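Local coordinates for protein RavO (Legionella pneumophila subsp. pneumophila, PDB 6DM4) that binds phosphotyrosine peptides, such as that of human Shc1, through its SH2 domain, probably as a secreted bacterial effector acting on host signalling, at residues K4-I12 with Y73-L81; A37-S45 with Y55-Q63. All blocks are in the same frame, centred on the assembly; numbering follows the deposited sequence.

Contact 1: K4-I12 with Y73-L81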
loop_
_atom_site.group_PDB
_atom_site.type_symbol
_atom_site.label_atom_id
_atom_site.label_comp_id
_atom_site.label_asym_id
_atom_site.label_seq_id
_atom_site.Cartn_x
_atom_site.Cartn_y
_atom_site.Cartn_z
ATOM N N LYS A 4 12.284 -1.033 4.791
ATOM C CA LYS A 4 11.949 0.307 4.328
ATOM C C LYS A 4 11.098 0.277 3.065
ATOM O O LYS A 4 10.389 1.248 2.781
ATOM C CB LYS A 4 13.225 1.118 4.111
ATOM C CG LYS A 4 14.066 1.233 5.372
ATOM C CD LYS A 4 13.219 1.860 6.463
ATOM C CE LYS A 4 13.768 1.567 7.844
ATOM N NZ LYS A 4 14.721 0.434 7.870
ATOM N N ILE A 5 11.126 -0.825 2.310
ATOM C CA ILE A 5 10.269 -0.923 1.129
ATOM C C ILE A 5 8.800 -0.876 1.528
ATOM O O ILE A 5 7.977 -0.254 0.847
ATOM C CB ILE A 5 10.596 -2.193 0.321
ATOM C CG1 ILE A 5 9.665 -2.299 -0.893
ATOM C CG2 ILE A 5 10.498 -3.436 1.197
ATOM C CD1 ILE A 5 10.019 -3.424 -1.829
ATOM N N TYR A 6 8.443 -1.526 2.637
ATOM C CA TYR A 6 7.045 -1.523 3.052
ATOM C C TYR A 6 6.601 -0.143 3.518
ATOM O O TYR A 6 5.434 0.220 3.347
ATOM C CB TYR A 6 6.821 -2.565 4.145
ATOM C CG TYR A 6 7.233 -3.954 3.724
ATOM C CD1 TYR A 6 6.541 -4.633 2.728
ATOM C CD2 TYR A 6 8.320 -4.583 4.313
ATOM C CE1 TYR A 6 6.919 -5.904 2.339
ATOM C CE2 TYR A 6 8.706 -5.851 3.928
ATOM C CZ TYR A 6 8.002 -6.506 2.941
ATOM O OH TYR A 6 8.385 -7.771 2.561
ATOM N N LYS A 7 7.512 0.645 4.092
ATOM C CA LYS A 7 7.142 2.002 4.476
ATOM C C LYS A 7 6.941 2.887 3.250
ATOM O O LYS A 7 6.055 3.750 3.242
ATOM C CB LYS A 7 8.192 2.597 5.412
ATOM C CG LYS A 7 8.396 1.809 6.699
ATOM C CD LYS A 7 7.069 1.423 7.338
ATOM C CE LYS A 7 6.318 2.630 7.884
ATOM N NZ LYS A 7 4.915 2.267 8.221
ATOM N N VAL A 8 7.747 2.688 2.202
ATOM C CA VAL A 8 7.550 3.444 0.968
ATOM C C VAL A 8 6.255 3.020 0.287
ATOM O O VAL A 8 5.504 3.858 -0.226
ATOM C CB VAL A 8 8.763 3.277 0.033
ATOM C CG1 VAL A 8 8.556 4.057 -1.259
ATOM C CG2 VAL A 8 10.040 3.734 0.729
ATOM N N MET A 9 5.970 1.714 0.276
ATOM C CA MET A 9 4.718 1.231 -0.295
ATOM C C MET A 9 3.525 1.760 0.484
ATOM O O MET A 9 2.505 2.132 -0.109
ATOM C CB MET A 9 4.699 -0.294 -0.312
ATOM C CG MET A 9 5.608 -0.908 -1.354
ATOM S SD MET A 9 5.803 -2.672 -1.072
ATOM C CE MET A 9 4.113 -3.152 -0.739
ATOM N N GLU A 10 3.631 1.788 1.814
ATOM C CA GLU A 10 2.577 2.372 2.639
ATOM C C GLU A 10 2.294 3.806 2.219
ATOM O O GLU A 10 1.135 4.194 2.035
ATOM C CB GLU A 10 2.974 2.312 4.119
ATOM C CG GLU A 10 1.856 2.685 5.099
ATOM C CD GLU A 10 2.385 3.058 6.484
ATOM O OE1 GLU A 10 3.393 3.789 6.556
ATOM O OE2 GLU A 10 1.804 2.623 7.501
ATOM N N GLU A 11 3.349 4.607 2.055
ATOM C CA GLU A 11 3.177 6.011 1.700
ATOM C C GLU A 11 2.451 6.155 0.368
ATOM O O GLU A 11 1.612 7.047 0.204
ATOM C CB GLU A 11 4.542 6.701 1.646
ATOM C CG GLU A 11 4.803 7.656 2.803
ATOM C CD GLU A 11 6.189 8.276 2.755
ATOM O OE1 GLU A 11 7.179 7.558 3.013
ATOM O OE2 GLU A 11 6.291 9.487 2.461
ATOM N N ILE A 12 2.752 5.279 -0.591
ATOM C CA ILE A 12 2.131 5.374 -1.911
ATOM C C ILE A 12 0.701 4.853 -1.873
ATOM O O ILE A 12 -0.227 5.509 -2.361
ATOM C CB ILE A 12 2.978 4.620 -2.956
ATOM C CG1 ILE A 12 4.347 5.282 -3.120
ATOM C CG2 ILE A 12 2.260 4.549 -4.317
ATOM C CD1 ILE A 12 5.239 4.577 -4.121
ATOM N N TYR A 73 7.826 3.805 -12.296
ATOM C CA TYR A 73 8.717 3.934 -11.151
ATOM C C TYR A 73 8.969 2.566 -10.533
ATOM O O TYR A 73 8.159 1.645 -10.670
ATOM C CB TYR A 73 8.134 4.878 -10.089
ATOM C CG TYR A 73 7.941 6.285 -10.596
ATOM C CD1 TYR A 73 9.011 7.170 -10.679
ATOM C CD2 TYR A 73 6.694 6.725 -11.003
ATOM C CE1 TYR A 73 8.835 8.454 -11.147
ATOM C CE2 TYR A 73 6.507 8.003 -11.477
ATOM C CZ TYR A 73 7.574 8.861 -11.553
ATOM O OH TYR A 73 7.377 10.137 -12.029
ATOM N N GLY A 74 10.095 2.446 -9.843
ATOM C CA GLY A 74 10.440 1.211 -9.165
ATOM C C GLY A 74 10.971 1.491 -7.776
ATOM O O GLY A 74 11.635 2.500 -7.535
ATOM N N ILE A 75 10.664 0.576 -6.857
ATOM C CA ILE A 75 11.158 0.615 -5.484
ATOM C C ILE A 75 11.950 -0.660 -5.236
ATOM O O ILE A 75 11.425 -1.763 -5.426
ATOM C CB ILE A 75 10.010 0.737 -4.463
ATOM C CG1 ILE A 75 9.048 1.861 -4.847
ATOM C CG2 ILE A 75 10.564 0.949 -3.052
ATOM C CD1 ILE A 75 7.700 1.760 -4.142
ATOM N N ASN A 76 13.200 -0.520 -4.798
ATOM C CA ASN A 76 14.010 -1.704 -4.560
ATOM C C ASN A 76 13.799 -2.209 -3.132
ATOM O O ASN A 76 13.070 -1.610 -2.340
ATOM C CB ASN A 76 15.487 -1.437 -4.887
ATOM C CG ASN A 76 16.188 -0.492 -3.901
ATOM O OD1 ASN A 76 15.742 -0.258 -2.778
ATOM N ND2 ASN A 76 17.327 0.035 -4.333
ATOM N N LYS A 77 14.461 -3.324 -2.799
ATOM C CA LYS A 77 14.227 -3.994 -1.519
ATOM C C LYS A 77 14.566 -3.103 -0.329
ATOM O O LYS A 77 13.974 -3.255 0.746
ATOM C CB LYS A 77 15.038 -5.289 -1.438
ATOM C CG LYS A 77 14.773 -6.285 -2.555
ATOM C CD LYS A 77 13.445 -6.998 -2.367
ATOM C CE LYS A 77 12.671 -7.073 -3.675
ATOM N NZ LYS A 77 11.717 -8.219 -3.691
ATOM N N ASN A 78 15.520 -2.188 -0.486
ATOM C CA ASN A 78 15.899 -1.290 0.593
ATOM C C ASN A 78 15.193 0.063 0.513
ATOM O O ASN A 78 15.641 1.023 1.147
ATOM C CB ASN A 78 17.420 -1.115 0.624
ATOM C CG ASN A 78 18.154 -2.438 0.800
ATOM O OD1 ASN A 78 17.971 -3.128 1.806
ATOM N ND2 ASN A 78 19.001 -2.786 -0.163
ATOM N N GLY A 79 14.096 0.153 -0.238
ATOM C CA GLY A 79 13.238 1.321 -0.215
ATOM C C GLY A 79 13.636 2.472 -1.110
ATOM O O GLY A 79 13.023 3.542 -1.018
ATOM N N GLU A 80 14.636 2.296 -1.972
ATOM C CA GLU A 80 15.079 3.363 -2.858
ATOM C C GLU A 80 14.150 3.480 -4.062
ATOM O O GLU A 80 13.700 2.471 -4.613
ATOM C CB GLU A 80 16.503 3.091 -3.334
ATOM C CG GLU A 80 17.518 2.969 -2.218
ATOM C CD GLU A 80 18.934 3.038 -2.745
ATOM O OE1 GLU A 80 19.610 4.058 -2.498
ATOM O OE2 GLU A 80 19.361 2.076 -3.417
ATOM N N LEU A 81 13.880 4.718 -4.474
ATOM C CA LEU A 81 12.986 5.018 -5.585
ATOM C C LEU A 81 13.779 5.272 -6.862
ATOM O O LEU A 81 14.890 5.810 -6.832
ATOM C CB LEU A 81 12.114 6.236 -5.265
ATOM C CG LEU A 81 11.021 6.627 -6.264
ATOM C CD1 LEU A 81 10.016 5.496 -6.468
ATOM C CD2 LEU A 81 10.320 7.902 -5.813
#
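Lys4 begins the contact by laying its CB against Asn78 O (3.8 Å), before its chain turns away and leaves the charge at the surface. One residue on, Ile5 spreads over the backbone of the turn. With CG1 anti to the backbone N (chi1 179°), its CD1 approaches Asn76 O at 3.6 Å and CG2 meets Lys77 O, while CG1 packs on Ile75 CG2. Gly79 CA comes within 3.9 Å of Ile5 N; a residue without a side chain suits both this proximity and the positive phi of 85°. A turn later, Val8 divides its two methyls: CG1 rests on Ile75 CD1 (3.8 Å) and CG2 on Gly79 O (3.5 Å). Ile12 closes the row, its CD1 meeting Ile75 CD1 tip to tip at 3.7 Å. Ile75 thus sits among Ile5, Val8, Met9 and Ile12, a place suited to a branched apolar chain. Asn76 reinforces the turn: its OD1 accepts a bond from Glu80 N and its ND2 donates to Glu80 OE2. No hydrogen bond joins the two segments: an N-terminal helix packs on a beta hairpin of the SH2 domain's central antiparallel sheet, whose type I turn (Asn76 to Gly79) has Gly79 at the G1-bulge position.

Contact 2: A37-S45 with Y55-Q63. With SO4 (sulfate ion), chain H.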
loop_
_atom_site.group_PDB
_atom_site.type_symbol
_atom_site.label_atom_id
_atom_site.label_comp_id
_atom_site.label_asym_id
_atom_site.label_seq_id
_atom_site.Cartn_x
_atom_site.Cartn_y
_atom_site.Cartn_z
ATOM N N ALA A 37 -8.605 14.757 -12.534
ATOM C CA ALA A 37 -7.432 14.606 -11.681
ATOM C C ALA A 37 -6.159 14.946 -12.446
ATOM O O ALA A 37 -6.064 14.737 -13.657
ATOM C CB ALA A 37 -7.346 13.178 -11.145
ATOM N N GLU A 38 -5.159 15.465 -11.726
ATOM C CA GLU A 38 -3.912 15.829 -12.392
ATOM C C GLU A 38 -3.097 14.595 -12.755
ATOM O O GLU A 38 -2.435 14.571 -13.798
ATOM C CB GLU A 38 -3.092 16.781 -11.521
ATOM C CG GLU A 38 -3.594 18.222 -11.525
ATOM C CD GLU A 38 -3.571 18.862 -12.909
ATOM O OE1 GLU A 38 -2.633 18.589 -13.691
ATOM O OE2 GLU A 38 -4.500 19.643 -13.215
ATOM N N PHE A 39 -3.117 13.568 -11.910
ATOM C CA PHE A 39 -2.457 12.314 -12.249
ATOM C C PHE A 39 -3.022 11.214 -11.370
ATOM O O PHE A 39 -3.682 11.479 -10.364
ATOM C CB PHE A 39 -0.927 12.399 -12.084
ATOM C CG PHE A 39 -0.464 12.514 -10.653
ATOM C CD1 PHE A 39 -0.362 13.753 -10.039
ATOM C CD2 PHE A 39 -0.107 11.383 -9.931
ATOM C CE1 PHE A 39 0.076 13.862 -8.721
ATOM C CE2 PHE A 39 0.329 11.484 -8.607
ATOM C CZ PHE A 39 0.418 12.724 -8.006
ATOM N N ILE A 40 -2.762 9.972 -11.771
ATOM C CA ILE A 40 -3.008 8.826 -10.907
ATOM C C ILE A 40 -1.730 8.014 -10.768
ATOM O O ILE A 40 -0.819 8.086 -11.594
ATOM C CB ILE A 40 -4.144 7.927 -11.422
ATOM C CG1 ILE A 40 -3.792 7.335 -12.796
ATOM C CG2 ILE A 40 -5.428 8.707 -11.440
ATOM C CD1 ILE A 40 -4.812 6.320 -13.320
ATOM N N LEU A 41 -1.688 7.228 -9.704
ATOM C CA LEU A 41 -0.718 6.161 -9.532
ATOM C C LEU A 41 -1.449 4.827 -9.595
ATOM O O LEU A 41 -2.635 4.732 -9.257
ATOM C CB LEU A 41 0.024 6.298 -8.202
ATOM C CG LEU A 41 0.838 7.584 -8.060
ATOM C CD1 LEU A 41 1.363 7.732 -6.656
ATOM C CD2 LEU A 41 1.983 7.577 -9.048
ATOM N N ARG A 42 -0.745 3.797 -10.051
ATOM C CA ARG A 42 -1.405 2.521 -10.282
ATOM C C ARG A 42 -0.373 1.415 -10.240
ATOM O O ARG A 42 0.833 1.656 -10.347
ATOM C CB ARG A 42 -2.143 2.497 -11.629
ATOM C CG ARG A 42 -1.269 2.892 -12.804
ATOM C CD ARG A 42 -2.051 2.912 -14.101
ATOM N NE ARG A 42 -1.235 3.344 -15.231
ATOM C CZ ARG A 42 -0.364 2.563 -15.859
ATOM N NH1 ARG A 42 -0.198 1.307 -15.465
ATOM N NH2 ARG A 42 0.334 3.032 -16.889
ATOM N N TRP A 43 -0.869 0.191 -10.097
ATOM C CA TRP A 43 -0.006 -0.981 -10.117
ATOM C C TRP A 43 0.506 -1.212 -11.540
ATOM O O TRP A 43 -0.284 -1.397 -12.468
ATOM C CB TRP A 43 -0.784 -2.184 -9.592
ATOM C CG TRP A 43 0.007 -3.437 -9.333
ATOM C CD1 TRP A 43 0.058 -4.543 -10.129
ATOM C CD2 TRP A 43 0.814 -3.734 -8.182
ATOM N NE1 TRP A 43 0.853 -5.501 -9.557
ATOM C CE2 TRP A 43 1.336 -5.030 -8.365
ATOM C CE3 TRP A 43 1.159 -3.026 -7.024
ATOM C CZ2 TRP A 43 2.179 -5.635 -7.433
ATOM C CZ3 TRP A 43 1.997 -3.628 -6.099
ATOM C CH2 TRP A 43 2.498 -4.919 -6.310
ATOM N N SER A 44 1.825 -1.178 -11.711
ATOM C CA SER A 44 2.442 -1.215 -13.031
ATOM C C SER A 44 2.381 -2.606 -13.648
ATOM O O SER A 44 2.434 -3.624 -12.949
ATOM C CB SER A 44 3.903 -0.760 -12.944
ATOM O OG SER A 44 4.630 -1.107 -14.112
ATOM N N SER A 45 2.305 -2.636 -14.982
ATOM C CA SER A 45 2.321 -3.893 -15.720
ATOM C C SER A 45 3.619 -4.667 -15.528
ATOM O O SER A 45 3.633 -5.890 -15.710
ATOM C CB SER A 45 2.108 -3.627 -17.212
ATOM O OG SER A 45 3.292 -3.122 -17.810
ATOM N N TYR A 55 12.497 -4.960 -8.136
ATOM C CA TYR A 55 11.726 -3.772 -7.815
ATOM C C TYR A 55 10.256 -4.132 -7.678
ATOM O O TYR A 55 9.777 -5.102 -8.270
ATOM C CB TYR A 55 11.856 -2.686 -8.893
ATOM C CG TYR A 55 13.265 -2.230 -9.175
ATOM C CD1 TYR A 55 14.043 -2.870 -10.130
ATOM C CD2 TYR A 55 13.809 -1.148 -8.504
ATOM C CE1 TYR A 55 15.333 -2.454 -10.396
ATOM C CE2 TYR A 55 15.101 -0.723 -8.762
ATOM C CZ TYR A 55 15.858 -1.379 -9.708
ATOM O OH TYR A 55 17.142 -0.955 -9.966
ATOM N N VAL A 56 9.545 -3.337 -6.892
ATOM C CA VAL A 56 8.095 -3.233 -7.009
ATOM C C VAL A 56 7.807 -2.038 -7.905
ATOM O O VAL A 56 8.331 -0.942 -7.673
ATOM C CB VAL A 56 7.432 -3.073 -5.631
ATOM C CG1 VAL A 56 5.941 -2.784 -5.783
ATOM C CG2 VAL A 56 7.651 -4.323 -4.793
ATOM N N PHE A 57 6.993 -2.246 -8.935
ATOM C CA PHE A 57 6.809 -1.252 -9.982
ATOM C C PHE A 57 5.490 -0.515 -9.786
ATOM O O PHE A 57 4.444 -1.138 -9.578
ATOM C CB PHE A 57 6.851 -1.908 -11.362
ATOM C CG PHE A 57 8.183 -2.523 -11.703
ATOM C CD1 PHE A 57 9.191 -1.757 -12.258
ATOM C CD2 PHE A 57 8.416 -3.873 -11.488
ATOM C CE1 PHE A 57 10.418 -2.325 -12.582
ATOM C CE2 PHE A 57 9.633 -4.442 -11.809
ATOM C CZ PHE A 57 10.636 -3.667 -12.354
ATOM N N ILE A 58 5.551 0.812 -9.858
ATOM C CA ILE A 58 4.385 1.681 -9.758
ATOM C C ILE A 58 4.407 2.622 -10.949
ATOM O O ILE A 58 5.441 3.234 -11.238
ATOM C CB ILE A 58 4.377 2.487 -8.446
ATOM C CG1 ILE A 58 4.539 1.562 -7.238
ATOM C CG2 ILE A 58 3.096 3.309 -8.346
ATOM C CD1 ILE A 58 3.415 0.587 -7.073
ATOM N N ALA A 59 3.276 2.746 -11.639
ATOM C CA ALA A 59 3.182 3.655 -12.768
ATOM C C ALA A 59 2.356 4.877 -12.397
ATOM O O ALA A 59 1.406 4.794 -11.615
ATOM C CB ALA A 59 2.565 2.971 -13.996
ATOM N N ALA A 60 2.744 6.018 -12.954
ATOM C CA ALA A 60 1.910 7.207 -12.953
ATOM C C ALA A 60 1.286 7.384 -14.332
ATOM O O ALA A 60 1.866 6.986 -15.342
ATOM C CB ALA A 60 2.724 8.447 -12.590
ATOM N N SER A 61 0.096 7.975 -14.367
ATOM C CA SER A 61 -0.564 8.303 -15.622
ATOM C C SER A 61 -1.179 9.687 -15.508
ATOM O O SER A 61 -1.656 10.073 -14.437
ATOM C CB SER A 61 -1.647 7.275 -15.989
ATOM O OG SER A 61 -1.065 6.024 -16.314
ATOM N N PHE A 62 -1.149 10.439 -16.605
ATOM C CA PHE A 62 -1.821 11.727 -16.661
ATOM C C PHE A 62 -2.252 11.975 -18.098
ATOM O O PHE A 62 -1.873 11.247 -19.017
ATOM C CB PHE A 62 -0.936 12.865 -16.141
ATOM C CG PHE A 62 0.395 12.969 -16.829
ATOM C CD1 PHE A 62 0.529 13.690 -18.004
ATOM C CD2 PHE A 62 1.515 12.352 -16.294
ATOM C CE1 PHE A 62 1.753 13.792 -18.641
ATOM C CE2 PHE A 62 2.740 12.449 -16.930
ATOM C CZ PHE A 62 2.857 13.168 -18.102
ATOM N N GLN A 63 -3.059 13.013 -18.283
ATOM C CA GLN A 63 -3.624 13.329 -19.587
ATOM C C GLN A 63 -3.214 14.731 -20.007
ATOM O O GLN A 63 -3.295 15.671 -19.211
ATOM C CB GLN A 63 -5.151 13.211 -19.566
ATOM C CG GLN A 63 -5.795 13.377 -20.934
ATOM C CD GLN A 63 -7.280 13.078 -20.915
ATOM O OE1 GLN A 63 -7.785 12.342 -21.759
ATOM N NE2 GLN A 63 -7.988 13.658 -19.953
HETATM S S SO4 H . -5.484 16.028 -8.249
HETATM O O1 SO4 H . -6.745 15.480 -7.753
HETATM O O2 SO4 H . -5.750 16.956 -9.345
HETATM O O3 SO4 H . -4.636 14.939 -8.727
HETATM O O4 SO4 H . -4.804 16.747 -7.176
HETATM O O HOH W 1 -4.208 14.602 -16.022
#
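Backbone hydrogen bonds join Ile40 to Ser61 and Arg42 to Ala59, each pair bonded in both directions, as in Ile40 N to Ser61 O (2.9 Å). Leu41–Ala60 and Trp43–Ile58 are the non-hydrogen-bonded pairs, and a weak bond from Ser44 N to Phe57 O (3.4 Å) extends the pairing. At the other end, a water accepts from Gln63 N, while Glu38 N binds a sulfate, probably from the crystallisation liquor, that Arg16 also holds.

Among polar side chains, Arg42 stands out. Its chain is extended from CG to NE and leaves the backbone with chi1 at 53°, bringing NE to Ser61 OG (2.9 Å) in a nearly straight bond of 165° lying in the guanidinium plane. Ala59 CB sits over the centre of one guanidinium face, 3.5 Å from CZ; a bare methyl suits this place. Ser70 OG also bonds Ser61 OG and Arg42 NH2, which with the NE bond helps hold the group's orientation.

Apolar contacts include Leu41 CD2 on Ala60 CB (3.7 Å), where another alanine leaves room for leucine beside helix 101-119, and Trp43 CZ3 on Val56 CG1 (4.0 Å), side chains crossing at about a right angle.

Arg42 NH2, Ser44 OG and Ser45 OG all bond the peptide's phosphotyrosine: this is the SH2 phosphotyrosine pocket, with Arg42 on strand 40-43 in the place of the conserved FLVR-motif arginine.

From the N terminus, helix 4-13 comes first and meets its partner only after some sixty intervening residues, so contact 1 closes a long loop holding helices 25-34 and 46-49, the first two strands and the start of strand 67-76. Contact 2 lies wholly within that loop and closes a short one of its own, whose intervening residues include helix 46-49; the two nest without crossing. Strand 55-64 leads directly into strand 67-76, its neighbour in the sheet, and Tyr73 N to Ile58 O and Ile75 O to Val56 N are probable hydrogen bonds between the contacts. Contact 2 thus pairs an outermost strand with the sheet, contact 1 adds the N-terminal helix, and both touch the second subunit.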